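Local structure of cellulose 1,4-beta-cellobiosidase (Thermobifida fusca, 4JJJ) at residues Gln464-Glu470 with Val490-Ser496; Phe415-Val419 with Trp444-Ala448; Arg551-Pro555 with Gly581-Leu585; Trp184-Pro188 with Glu560-Val564. The protein probably hydrolyses cellulose to release cellobiose, this chain being the family 48 glycoside hydrolase portion of a longer modular cellulase. The protein carries 1 engineered substitution. All blocks are in the same frame, centred on the assembly; numbering follows the deposited sequence. Where two conformers were deposited one is given.

Contact 1: Gln464-Glu470 with Val490-Ser496. With ZN (zinc ion), chain B.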
loop_
_atom_site.group_PDB
_atom_site.type_symbol
_atom_site.label_atom_id
_atom_site.label_comp_id
_atom_site.label_asym_id
_atom_site.label_seq_id
_atom_site.Cartn_x
_atom_site.Cartn_y
_atom_site.Cartn_z
ATOM N N GLN A 464 2.367 18.163 17.649
ATOM C CA GLN A 464 3.383 17.377 16.936
ATOM C C GLN A 464 3.121 15.891 17.171
ATOM O O GLN A 464 2.823 15.479 18.294
ATOM C CB GLN A 464 4.802 17.689 17.501
ATOM C CG GLN A 464 5.273 19.152 17.371
ATOM C CD GLN A 464 5.933 19.299 16.051
ATOM O OE1 GLN A 464 7.119 18.962 15.899
ATOM N NE2 GLN A 464 5.165 19.529 15.052
ATOM N N VAL A 465 3.291 15.090 16.121
ATOM C CA VAL A 465 3.228 13.650 16.221
ATOM C C VAL A 465 4.522 13.067 15.667
ATOM O O VAL A 465 5.246 13.755 14.882
ATOM C CB VAL A 465 2.012 13.086 15.407
ATOM C CG1 VAL A 465 0.706 13.683 15.997
ATOM C CG2 VAL A 465 2.110 13.427 13.932
ATOM N N PRO A 466 4.841 11.826 16.025
ATOM C CA PRO A 466 6.047 11.192 15.440
ATOM C C PRO A 466 6.035 11.101 13.937
ATOM O O PRO A 466 5.014 10.895 13.330
ATOM C CB PRO A 466 6.117 9.835 16.139
ATOM C CG PRO A 466 5.278 10.050 17.389
ATOM C CD PRO A 466 4.192 10.976 17.003
ATOM N N SER A 467 7.206 11.211 13.316
ATOM C CA SER A 467 7.382 11.127 11.909
ATOM C C SER A 467 8.411 10.068 11.521
ATOM O O SER A 467 8.059 9.002 10.991
ATOM C CB SER A 467 7.740 12.511 11.314
ATOM O OG SER A 467 8.060 12.325 9.929
ATOM N N ASP A 468 9.676 10.262 11.865
ATOM C CA ASP A 468 10.730 9.324 11.454
ATOM C C ASP A 468 11.202 8.517 12.624
ATOM O O ASP A 468 11.437 9.064 13.732
ATOM C CB ASP A 468 11.910 10.107 10.834
ATOM C CG ASP A 468 12.898 9.245 10.107
ATOM O OD1 ASP A 468 12.517 8.303 9.344
ATOM O OD2 ASP A 468 14.108 9.604 10.241
ATOM N N LEU A 469 11.393 7.222 12.388
ATOM C CA LEU A 469 11.823 6.290 13.375
ATOM C C LEU A 469 13.205 5.720 12.967
ATOM O O LEU A 469 13.491 5.581 11.784
ATOM C CB LEU A 469 10.864 5.134 13.465
ATOM C CG LEU A 469 9.412 5.483 13.798
ATOM C CD1 LEU A 469 8.565 4.283 13.848
ATOM C CD2 LEU A 469 9.287 6.265 15.098
ATOM N N GLU A 470 14.038 5.413 13.974
ATOM C CA GLU A 470 15.322 4.756 13.788
ATOM C C GLU A 470 15.358 3.464 14.602
ATOM O O GLU A 470 15.149 3.486 15.858
ATOM C CB GLU A 470 16.488 5.624 14.254
ATOM C CG GLU A 470 17.873 4.994 13.964
ATOM C CD GLU A 470 18.362 4.993 12.531
ATOM O OE1 GLU A 470 17.755 5.679 11.709
ATOM O OE2 GLU A 470 19.350 4.294 12.228
ATOM N N VAL A 490 13.646 1.045 19.138
ATOM C CA VAL A 490 13.275 2.104 18.270
ATOM C C VAL A 490 13.394 3.452 19.030
ATOM O O VAL A 490 13.008 3.584 20.238
ATOM C CB VAL A 490 11.819 1.907 17.743
ATOM C CG1 VAL A 490 10.770 2.004 18.849
ATOM C CG2 VAL A 490 11.478 2.989 16.754
ATOM N N GLN A 491 13.804 4.486 18.279
ATOM C CA GLN A 491 13.792 5.863 18.781
ATOM C C GLN A 491 13.133 6.767 17.691
ATOM O O GLN A 491 13.249 6.491 16.463
ATOM C CB GLN A 491 15.209 6.339 19.277
ATOM C CG GLN A 491 16.203 6.340 18.186
ATOM C CD GLN A 491 17.577 6.808 18.657
ATOM O OE1 GLN A 491 17.682 7.718 19.454
ATOM N NE2 GLN A 491 18.571 6.313 17.946
ATOM N N VAL A 492 12.395 7.741 18.188
ATOM C CA VAL A 492 11.748 8.739 17.346
ATOM C C VAL A 492 12.804 9.819 17.113
ATOM O O VAL A 492 13.288 10.416 18.108
ATOM C CB VAL A 492 10.489 9.318 17.999
ATOM C CG1 VAL A 492 9.854 10.392 17.113
ATOM C CG2 VAL A 492 9.521 8.154 18.295
ATOM N N VAL A 493 13.116 10.088 15.855
ATOM C CA VAL A 493 14.118 11.097 15.503
ATOM C C VAL A 493 13.578 12.337 14.795
ATOM O O VAL A 493 14.354 13.261 14.470
ATOM C CB VAL A 493 15.280 10.466 14.702
ATOM C CG1 VAL A 493 15.968 9.399 15.596
ATOM C CG2 VAL A 493 14.847 9.870 13.425
ATOM N N SER A 494 12.298 12.338 14.388
ATOM C CA SER A 494 11.671 13.573 13.861
ATOM C C SER A 494 10.198 13.506 14.134
ATOM O O SER A 494 9.650 12.397 14.370
ATOM C CB SER A 494 11.924 13.779 12.434
ATOM O OG SER A 494 11.172 13.009 11.590
ATOM N N TYR A 495 9.608 14.676 14.128
ATOM C CA TYR A 495 8.183 14.933 14.386
ATOM C C TYR A 495 7.609 15.750 13.258
ATOM O O TYR A 495 8.329 16.339 12.491
ATOM C CB TYR A 495 7.971 15.633 15.760
ATOM C CG TYR A 495 8.513 14.817 16.895
ATOM C CD1 TYR A 495 7.693 13.989 17.662
ATOM C CD2 TYR A 495 9.904 14.846 17.227
ATOM C CE1 TYR A 495 8.206 13.231 18.707
ATOM C CE2 TYR A 495 10.411 14.062 18.274
ATOM C CZ TYR A 495 9.512 13.268 19.008
ATOM O OH TYR A 495 9.959 12.487 20.057
ATOM N N SER A 496 6.282 15.730 13.110
ATOM C CA SER A 496 5.582 16.477 12.053
ATOM C C SER A 496 4.204 16.914 12.548
ATOM O O SER A 496 3.788 16.594 13.644
ATOM C CB SER A 496 5.424 15.589 10.838
ATOM O OG SER A 496 4.308 14.821 11.009
HETATM ZN ZN ZN B . 15.649 8.615 9.420
HETATM O O HOH W 1 9.073 19.230 14.094
HETATM O O HOH W 2 4.125 12.148 10.948
HETATM O O HOH W 3 10.632 13.969 9.338
HETATM O O HOH W 4 14.462 7.452 7.721
HETATM O O HOH W 5 15.216 7.191 10.812
HETATM O O HOH W 6 15.130 8.720 9.238
HETATM O O HOH W 7 15.246 8.761 7.454
HETATM O O HOH W 8 17.401 9.723 10.355
#

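Contact 2: Phe415-Val419 with Trp444-Ala448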
loop_
_atom_site.group_PDB
_atom_site.type_symbol
_atom_site.label_atom_id
_atom_site.label_comp_id
_atom_site.label_asym_id
_atom_site.label_seq_id
_atom_site.Cartn_x
_atom_site.Cartn_y
_atom_site.Cartn_z
ATOM N N PHE A 415 6.630 6.590 10.723
ATOM C CA PHE A 415 5.665 6.354 11.790
ATOM C C PHE A 415 4.251 6.090 11.306
ATOM O O PHE A 415 3.519 5.438 12.054
ATOM C CB PHE A 415 5.685 7.467 12.814
ATOM C CG PHE A 415 4.757 7.304 13.958
ATOM C CD1 PHE A 415 5.070 6.514 15.078
ATOM C CD2 PHE A 415 3.552 7.937 13.942
ATOM C CE1 PHE A 415 4.226 6.386 16.160
ATOM C CE2 PHE A 415 2.674 7.812 14.998
ATOM C CZ PHE A 415 3.027 7.050 16.131
ATOM N N GLY A 416 3.932 6.532 10.128
ATOM C CA GLY A 416 2.589 6.261 9.593
ATOM C C GLY A 416 2.233 4.797 9.612
ATOM O O GLY A 416 1.080 4.435 9.854
ATOM N N PHE A 417 3.179 3.892 9.347
ATOM C CA PHE A 417 2.803 2.508 9.312
ATOM C C PHE A 417 2.447 1.979 10.690
ATOM O O PHE A 417 1.668 1.053 10.843
ATOM C CB PHE A 417 3.959 1.697 8.738
ATOM C CG PHE A 417 4.062 1.665 7.254
ATOM C CD1 PHE A 417 2.965 1.344 6.457
ATOM C CD2 PHE A 417 5.231 2.036 6.659
ATOM C CE1 PHE A 417 3.094 1.276 5.044
ATOM C CE2 PHE A 417 5.338 1.995 5.299
ATOM C CZ PHE A 417 4.289 1.612 4.508
ATOM N N GLN A 418 3.006 2.603 11.743
ATOM C CA GLN A 418 2.668 2.229 13.136
ATOM C C GLN A 418 1.184 2.402 13.374
ATOM O O GLN A 418 0.494 1.479 13.833
ATOM C CB GLN A 418 3.349 3.065 14.186
ATOM C CG GLN A 418 4.873 2.965 14.253
ATOM C CD GLN A 418 5.323 1.621 14.627
ATOM O OE1 GLN A 418 4.901 1.046 15.704
ATOM N NE2 GLN A 418 6.173 1.015 13.791
ATOM N N VAL A 419 0.643 3.581 12.986
ATOM C CA VAL A 419 -0.790 3.900 13.199
ATOM C C VAL A 419 -1.668 3.207 12.217
ATOM O O VAL A 419 -2.817 2.843 12.572
ATOM C CB VAL A 419 -1.002 5.398 13.343
ATOM C CG1 VAL A 419 -0.424 5.914 14.650
ATOM C CG2 VAL A 419 -0.458 6.203 12.186
ATOM N N TRP A 444 2.123 -0.548 23.260
ATOM C CA TRP A 444 2.326 0.469 22.206
ATOM C C TRP A 444 1.778 1.818 22.533
ATOM O O TRP A 444 2.390 2.835 22.229
ATOM C CB TRP A 444 1.706 -0.082 20.840
ATOM C CG TRP A 444 1.909 0.777 19.666
ATOM C CD1 TRP A 444 2.917 0.626 18.724
ATOM C CD2 TRP A 444 1.133 1.883 19.251
ATOM N NE1 TRP A 444 2.812 1.560 17.782
ATOM C CE2 TRP A 444 1.754 2.399 18.077
ATOM C CE3 TRP A 444 0.017 2.517 19.742
ATOM C CZ2 TRP A 444 1.237 3.485 17.382
ATOM C CZ3 TRP A 444 -0.469 3.633 19.075
ATOM C CH2 TRP A 444 0.121 4.095 17.931
ATOM N N VAL A 445 0.572 1.841 23.112
ATOM C CA VAL A 445 -0.162 3.082 23.345
ATOM C C VAL A 445 0.629 4.066 24.227
ATOM O O VAL A 445 0.830 5.192 23.814
ATOM C CB VAL A 445 -1.601 2.816 23.838
ATOM C CG1 VAL A 445 -2.297 4.086 24.350
ATOM C CG2 VAL A 445 -2.447 2.238 22.713
ATOM N N PRO A 446 1.189 3.624 25.331
ATOM C CA PRO A 446 2.000 4.559 26.106
ATOM C C PRO A 446 3.163 5.148 25.381
ATOM O O PRO A 446 3.464 6.319 25.575
ATOM C CB PRO A 446 2.404 3.778 27.345
ATOM C CG PRO A 446 1.573 2.585 27.387
ATOM C CD PRO A 446 0.988 2.331 26.037
ATOM N N TRP A 447 3.821 4.346 24.562
ATOM C CA TRP A 447 4.934 4.772 23.797
ATOM C C TRP A 447 4.498 5.832 22.844
ATOM O O TRP A 447 5.152 6.870 22.694
ATOM C CB TRP A 447 5.549 3.595 22.969
ATOM C CG TRP A 447 6.554 3.971 22.025
ATOM C CD1 TRP A 447 7.835 4.414 22.269
ATOM C CD2 TRP A 447 6.450 3.876 20.598
ATOM N NE1 TRP A 447 8.512 4.605 21.103
ATOM C CE2 TRP A 447 7.684 4.302 20.051
ATOM C CE3 TRP A 447 5.393 3.574 19.713
ATOM C CZ2 TRP A 447 7.926 4.396 18.687
ATOM C CZ3 TRP A 447 5.616 3.648 18.349
ATOM C CH2 TRP A 447 6.928 4.098 17.835
ATOM N N ALA A 448 3.400 5.616 22.139
ATOM C CA ALA A 448 2.930 6.625 21.215
ATOM C C ALA A 448 2.537 7.916 21.879
ATOM O O ALA A 448 2.944 8.999 21.450
ATOM C CB ALA A 448 1.734 6.097 20.391
#

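Contact 3: Arg551-Pro555 with Gly581-Leu585. With CA (calcium ion), chain F.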
loop_
_atom_site.group_PDB
_atom_site.type_symbol
_atom_site.label_atom_id
_atom_site.label_comp_id
_atom_site.label_asym_id
_atom_site.label_seq_id
_atom_site.Cartn_x
_atom_site.Cartn_y
_atom_site.Cartn_z
ATOM N N ARG A 551 16.958 15.207 -5.345
ATOM C CA ARG A 551 17.226 14.092 -6.271
ATOM C C ARG A 551 16.588 14.217 -7.653
ATOM O O ARG A 551 16.813 13.381 -8.522
ATOM C CB ARG A 551 16.710 12.796 -5.613
ATOM C CG ARG A 551 17.345 12.554 -4.278
ATOM C CD ARG A 551 16.823 11.376 -3.446
ATOM N NE ARG A 551 17.145 10.132 -4.142
ATOM C CZ ARG A 551 17.099 8.901 -3.585
ATOM N NH1 ARG A 551 16.576 8.728 -2.360
ATOM N NH2 ARG A 551 17.458 7.861 -4.287
ATOM N N LEU A 552 15.827 15.264 -7.877
ATOM C CA LEU A 552 15.103 15.313 -9.107
ATOM C C LEU A 552 15.996 15.504 -10.345
ATOM O O LEU A 552 15.654 15.069 -11.419
ATOM C CB LEU A 552 13.983 16.316 -8.959
ATOM C CG LEU A 552 14.115 17.766 -9.080
ATOM C CD1 LEU A 552 14.328 18.133 -10.533
ATOM C CD2 LEU A 552 12.822 18.392 -8.533
ATOM N N ASP A 553 17.195 16.050 -10.142
ATOM C CA ASP A 553 18.137 16.331 -11.178
ATOM C C ASP A 553 19.371 15.479 -11.145
ATOM O O ASP A 553 20.383 15.866 -11.820
ATOM C CB ASP A 553 18.527 17.843 -11.143
ATOM C CG ASP A 553 19.038 18.306 -9.788
ATOM O OD1 ASP A 553 19.343 17.409 -8.941
ATOM O OD2 ASP A 553 19.078 19.582 -9.491
ATOM N N ASP A 554 19.308 14.317 -10.491
ATOM C CA ASP A 554 20.489 13.472 -10.282
ATOM C C ASP A 554 20.541 12.354 -11.311
ATOM O O ASP A 554 19.723 11.438 -11.361
ATOM C CB ASP A 554 20.430 12.897 -8.903
ATOM C CG ASP A 554 20.715 13.887 -7.804
ATOM O OD1 ASP A 554 21.082 15.060 -8.067
ATOM O OD2 ASP A 554 20.531 13.483 -6.625
ATOM N N PRO A 555 21.573 12.347 -12.142
ATOM C CA PRO A 555 21.840 11.163 -12.991
ATOM C C PRO A 555 22.500 10.032 -12.191
ATOM O O PRO A 555 22.935 10.264 -11.073
ATOM C CB PRO A 555 22.772 11.728 -14.058
ATOM C CG PRO A 555 23.539 12.706 -13.262
ATOM C CD PRO A 555 22.573 13.420 -12.296
ATOM N N GLY A 581 22.367 8.948 -18.433
ATOM C CA GLY A 581 22.491 10.338 -18.102
ATOM C C GLY A 581 21.150 11.120 -17.920
ATOM O O GLY A 581 21.153 12.238 -17.523
ATOM N N ALA A 582 20.039 10.444 -18.225
ATOM C CA ALA A 582 18.746 10.973 -17.863
ATOM C C ALA A 582 18.601 11.168 -16.375
ATOM O O ALA A 582 19.353 10.639 -15.553
ATOM C CB ALA A 582 17.660 10.121 -18.439
ATOM N N THR A 583 17.585 11.945 -16.011
ATOM C CA THR A 583 17.281 12.243 -14.592
ATOM C C THR A 583 15.787 12.021 -14.410
ATOM O O THR A 583 15.007 11.842 -15.366
ATOM C CB THR A 583 17.598 13.650 -14.185
ATOM O OG1 THR A 583 16.704 14.492 -14.955
ATOM C CG2 THR A 583 19.108 14.032 -14.363
ATOM N N PHE A 584 15.375 11.944 -13.160
ATOM C CA PHE A 584 13.916 11.903 -12.826
ATOM C C PHE A 584 13.134 12.961 -13.606
ATOM O O PHE A 584 12.057 12.678 -14.176
ATOM C CB PHE A 584 13.768 12.091 -11.289
ATOM C CG PHE A 584 12.323 12.219 -10.804
ATOM C CD1 PHE A 584 11.654 13.433 -10.844
ATOM C CD2 PHE A 584 11.649 11.099 -10.354
ATOM C CE1 PHE A 584 10.369 13.552 -10.386
ATOM C CE2 PHE A 584 10.338 11.202 -9.938
ATOM C CZ PHE A 584 9.711 12.427 -9.959
ATOM N N LEU A 585 13.665 14.165 -13.616
ATOM C CA LEU A 585 13.041 15.259 -14.310
ATOM C C LEU A 585 13.101 15.141 -15.815
ATOM O O LEU A 585 12.089 15.409 -16.482
ATOM C CB LEU A 585 13.622 16.597 -13.871
ATOM C CG LEU A 585 13.093 17.793 -14.635
ATOM C CD1 LEU A 585 11.650 18.047 -14.294
ATOM C CD2 LEU A 585 13.958 19.004 -14.322
HETATM CA CA CA F . 20.431 17.082 -7.236
HETATM O O HOH W 9 17.146 11.894 -10.759
HETATM O O HOH W 10 19.862 19.203 -6.866
HETATM O O HOH W 11 21.552 16.816 -5.478
HETATM O O HOH W 12 22.209 18.001 -8.438
#

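Contact 4: Trp184-Pro188 with Glu560-Val564. With CA (calcium ion), chain E.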
loop_
_atom_site.group_PDB
_atom_site.type_symbol
_atom_site.label_atom_id
_atom_site.label_comp_id
_atom_site.label_asym_id
_atom_site.label_seq_id
_atom_site.Cartn_x
_atom_site.Cartn_y
_atom_site.Cartn_z
ATOM N N TRP A 184 12.401 8.116 -6.760
ATOM C CA TRP A 184 13.178 9.055 -7.633
ATOM C C TRP A 184 13.875 8.345 -8.779
ATOM O O TRP A 184 14.364 9.033 -9.663
ATOM C CB TRP A 184 14.200 9.797 -6.830
ATOM C CG TRP A 184 13.633 10.565 -5.723
ATOM C CD1 TRP A 184 13.451 10.122 -4.439
ATOM C CD2 TRP A 184 12.948 11.790 -5.832
ATOM N NE1 TRP A 184 12.777 11.098 -3.700
ATOM C CE2 TRP A 184 12.454 12.129 -4.545
ATOM C CE3 TRP A 184 12.775 12.693 -6.868
ATOM C CZ2 TRP A 184 11.715 13.313 -4.314
ATOM C CZ3 TRP A 184 12.063 13.860 -6.632
ATOM C CH2 TRP A 184 11.581 14.173 -5.387
ATOM N N GLU A 185 13.939 6.998 -8.737
ATOM C CA GLU A 185 14.860 6.207 -9.591
ATOM C C GLU A 185 14.189 5.262 -10.521
ATOM O O GLU A 185 14.848 4.466 -11.143
ATOM C CB GLU A 185 15.873 5.500 -8.686
ATOM C CG GLU A 185 16.837 6.447 -7.919
ATOM C CD GLU A 185 17.569 5.807 -6.802
ATOM O OE1 GLU A 185 16.952 5.084 -6.033
ATOM O OE2 GLU A 185 18.761 6.022 -6.615
ATOM N N THR A 186 12.850 5.347 -10.673
ATOM C CA THR A 186 12.071 4.451 -11.519
ATOM C C THR A 186 11.945 5.049 -12.934
ATOM O O THR A 186 12.152 6.252 -13.155
ATOM C CB THR A 186 10.613 4.340 -10.996
ATOM O OG1 THR A 186 10.061 5.709 -10.991
ATOM C CG2 THR A 186 10.628 3.736 -9.582
ATOM N N ILE A 187 11.562 4.204 -13.866
ATOM C CA ILE A 187 11.174 4.606 -15.221
ATOM C C ILE A 187 9.674 4.188 -15.343
ATOM O O ILE A 187 9.330 3.011 -15.505
ATOM C CB ILE A 187 12.065 3.962 -16.322
ATOM C CG1 ILE A 187 13.521 4.363 -16.081
ATOM C CG2 ILE A 187 11.486 4.324 -17.670
ATOM C CD1 ILE A 187 14.478 3.515 -16.862
ATOM N N PRO A 188 8.753 5.204 -15.220
ATOM C CA PRO A 188 7.355 4.904 -15.385
ATOM C C PRO A 188 7.053 4.285 -16.751
ATOM O O PRO A 188 7.575 4.744 -17.758
ATOM C CB PRO A 188 6.615 6.240 -15.140
ATOM C CG PRO A 188 7.640 7.033 -14.339
ATOM C CD PRO A 188 8.993 6.643 -15.002
ATOM N N GLU A 560 23.557 5.753 -6.962
ATOM C CA GLU A 560 22.293 6.478 -6.785
ATOM C C GLU A 560 21.968 7.250 -8.044
ATOM O O GLU A 560 22.888 7.642 -8.834
ATOM C CB GLU A 560 22.321 7.341 -5.557
ATOM C CG GLU A 560 22.735 6.618 -4.280
ATOM C CD GLU A 560 21.668 5.653 -3.776
ATOM O OE1 GLU A 560 20.537 5.729 -4.255
ATOM O OE2 GLU A 560 22.060 4.826 -2.904
ATOM N N GLY A 561 20.679 7.598 -8.232
ATOM C CA GLY A 561 20.221 8.340 -9.404
ATOM C C GLY A 561 19.605 7.444 -10.412
ATOM O O GLY A 561 19.570 6.217 -10.245
ATOM N N LEU A 562 19.129 8.009 -11.514
ATOM C CA LEU A 562 18.374 7.235 -12.502
ATOM C C LEU A 562 19.273 6.415 -13.375
ATOM O O LEU A 562 20.113 6.972 -14.125
ATOM C CB LEU A 562 17.556 8.200 -13.373
ATOM C CG LEU A 562 16.762 7.526 -14.473
ATOM C CD1 LEU A 562 15.901 6.361 -13.987
ATOM C CD2 LEU A 562 16.023 8.559 -15.223
ATOM N N TYR A 563 19.224 5.092 -13.191
ATOM C CA TYR A 563 19.940 4.185 -14.068
ATOM C C TYR A 563 19.196 3.870 -15.336
ATOM O O TYR A 563 18.022 3.539 -15.323
ATOM C CB TYR A 563 20.258 2.859 -13.305
ATOM C CG TYR A 563 21.058 1.834 -14.104
ATOM C CD1 TYR A 563 22.391 2.098 -14.299
ATOM C CD2 TYR A 563 20.465 0.759 -14.699
ATOM C CE1 TYR A 563 23.162 1.204 -15.031
ATOM C CE2 TYR A 563 21.221 -0.175 -15.437
ATOM C CZ TYR A 563 22.565 0.131 -15.628
ATOM O OH TYR A 563 23.328 -0.743 -16.337
ATOM N N VAL A 564 19.937 3.832 -16.512
ATOM C CA VAL A 564 19.473 3.331 -17.748
ATOM C C VAL A 564 20.651 2.411 -18.268
ATOM O O VAL A 564 21.760 2.888 -18.158
ATOM C CB VAL A 564 19.180 4.494 -18.727
ATOM C CG1 VAL A 564 18.745 3.965 -20.024
ATOM C CG2 VAL A 564 18.117 5.433 -18.147
HETATM CA CA CA E . 18.722 4.282 -4.663
HETATM O O HOH W 13 17.576 3.714 -11.284
HETATM O O HOH W 14 19.931 3.146 -2.775
HETATM O O HOH W 15 20.220 3.215 -6.115
#

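Contact 1: Gln464-Glu470 with Val490-Ser496
Leu469 and Val492 meet on the tightly packed side of this contact, the Leu469 CD2 methyl lying 3.7 Å from Val492 CG2. Pro466 CB presses on the other branch, Val492 CG1, at 3.9 Å, and that same methyl also lies over one face of the Tyr495 ring, offset toward its rim. Branched aliphatic side chains suit this surface, because Trp447 of helix 435-450 packs against Val490 and Val492. The strands 465-473 and 488-496 form a two-stranded antiparallel sheet. Its ends are regular, with Val465 N giving a nearly straight bond (170°) to Ser496 O at 2.9 Å and Glu470 N reaching Gln491 O at 2.8 Å. Between them a classic beta bulge sets Val493 and Ser494 against Asp468: Val493 N bonds to Asp468 O at 2.9 Å, and Ser494 O takes Ser467 N and Asp468 N from the same face of its plane. On the side of Ser467, Ser494 and Ser496 water takes over. One water joins the hydroxyls of Ser467 and Ser494, another links Pro466 O to Ser496 OG, which also bonds to Asp498 N. Asp468, in the conformer given, carries a zinc ion on OD2 (2.0 Å), and a zinc-bound water donates to Leu469 O.

Contact 2: Phe415-Val419 with Trp444-Ala448
Gln418, whose side chain meets Trp444 and Trp447, sits with its CA 9.2 Å from that of Ala448, the closest pair of CA atoms between the segments. Consecutive helices of the (alpha/alpha)6 barrel, 416-432 and 435-450, supply the two segments; the second is kinked at Pro446, whose ring nitrogen has no hydrogen to give to the turn before. That spacing is wide enough for large side chains to lie between the helices, and two tryptophans fill it from one side. Trp444 CG is anti to the backbone N (chi1 -176°), which carries the indole toward helix 416-432. Trp447 CE3 and the small Ala448 CB cover one face of this indole within their own helix. The far rim of Trp444 meets Val419, whose CG1 stands at the ring edge 3.8 Å from CH2. Phe415 and Trp447 run antiparallel alongside each other, an oblique pair with planes 50° apart in which Trp447 CZ3 comes to the edge of the phenyl ring, 3.8 Å from Phe415 CE1. Val501 and Ala504 of helix 499-516 and Pro466 of strand 465-473 help enclose this apolar layer, while Phe417, on the same short helical segment, touches a bound glucose. Gln418 brings a polar amide into this mostly apolar layer, and the amide is well used. Nearly coplanar with the Trp444 ring, it offers Gln418 OE1 both to the backbone N of Ile373 and to Trp444 NE1, whose hydrogen bond of 3.0 Å arrives in the carbonyl plane on a lone pair.

Contact 3: Arg551-Pro555 with Gly581-Leu585
Thr583 lays its CG2 methyl against the turn at Asp553, 3.4 Å from Asp553 O and 4.1 Å from Pro555 CD, the threonine and proline side chains lying side by side and pointing the same way. A beta-branched residue does two jobs here, since the other branch, OG1, is hydrogen-bonded to Ser586 N. The backbones join more directly through Leu585 N, which donates to Leu552 O at 3.1 Å in the carbonyl plane. A water fastens them again, giving hydrogens to Arg551 O and Asp554 O and accepting one from Phe584 N (3.0 Å). Gly581, with its positive phi of 94°, lets the chain turn where a side chain would strike the preceding carbonyl. On the far side of the turn, Asp553 OD1 and Asp554 OD1 bind a calcium ion at 2.0 and 2.3 Å; the backbone carbonyl of Asp550 and three waters complete its shell, so adjacent aspartates suit a site built within one short turn. The two segments belong to long loops, one following helix 519-533 and the other following strand 577-578. Leu552 and Leu585 lie side by side, Leu552 CD1 3.7 Å from Leu585 CB, and turn their apolar side chains to helix 597-604, where both touch Trp597.

Contact 4: Trp184-Pro188 with Glu560-Val564
Glu185 and Glu560 bring their carboxylates to one calcium ion with the two planes only 11° apart, their side chains crossing obliquely. This is a calcium site shared between distant loops of the family 48 domain. Glu185, extended beyond CG, grips the metal with both oxygens, OE1 at 2.4 Å and OE2 at 2.6 Å; Glu560 bends at chi2 (-71°) and binds through OE1 alone, at 2.4 Å. The calcium between them accounts for the closeness of two acceptors, Glu185 OE2 and Glu560 OE1. Arg180 O, Asp408 OD1 and two waters complete the shell. Glutamate is long enough to carry its carboxylate from the backbone to the ion, and Glu185 is positioned further by hydrogen bonds: Ser182 N holds OE1, and Gly561 N gives one to OE2 at 3.0 Å, on the anti lone pair. At the positive phi of Gly561, 100°, a CB would collide with the preceding carbonyl oxygen, so glycine fits. Away from the metal the contact turns apolar, with Ile187 and Leu562 crossing at about a right angle and Leu562 CD1 touching Ile187 CG1 at 3.7 Å. Beside them a water donates to Glu185 O at 2.8 Å and accepts from Tyr563 N at 2.9 Å.

The four contacts form two pairs within the single family 48 domain. Contacts 1 and 2, with centres 10 Å apart, join the sheet of strands 465-473 and 488-496 to helices 416-432 and 435-450, and both come close to bound glucose. Contacts 3 and 4, centres 8 Å apart, lie among loops holding two calcium ions; Arg551 NH2 of the one forms a salt bridge of 3.2 Å with Glu185 OE2 of the other. Between the pairs the centres are about 28 to 35 Å apart. Along the chain contact 2 closes before contact 1 opens, and contact 4 encloses both, while the segments of contacts 3 and 4 alternate. The calcium of contact 4 thus ties early and late parts of the chain together, whereas that of contact 3 binds a single turn.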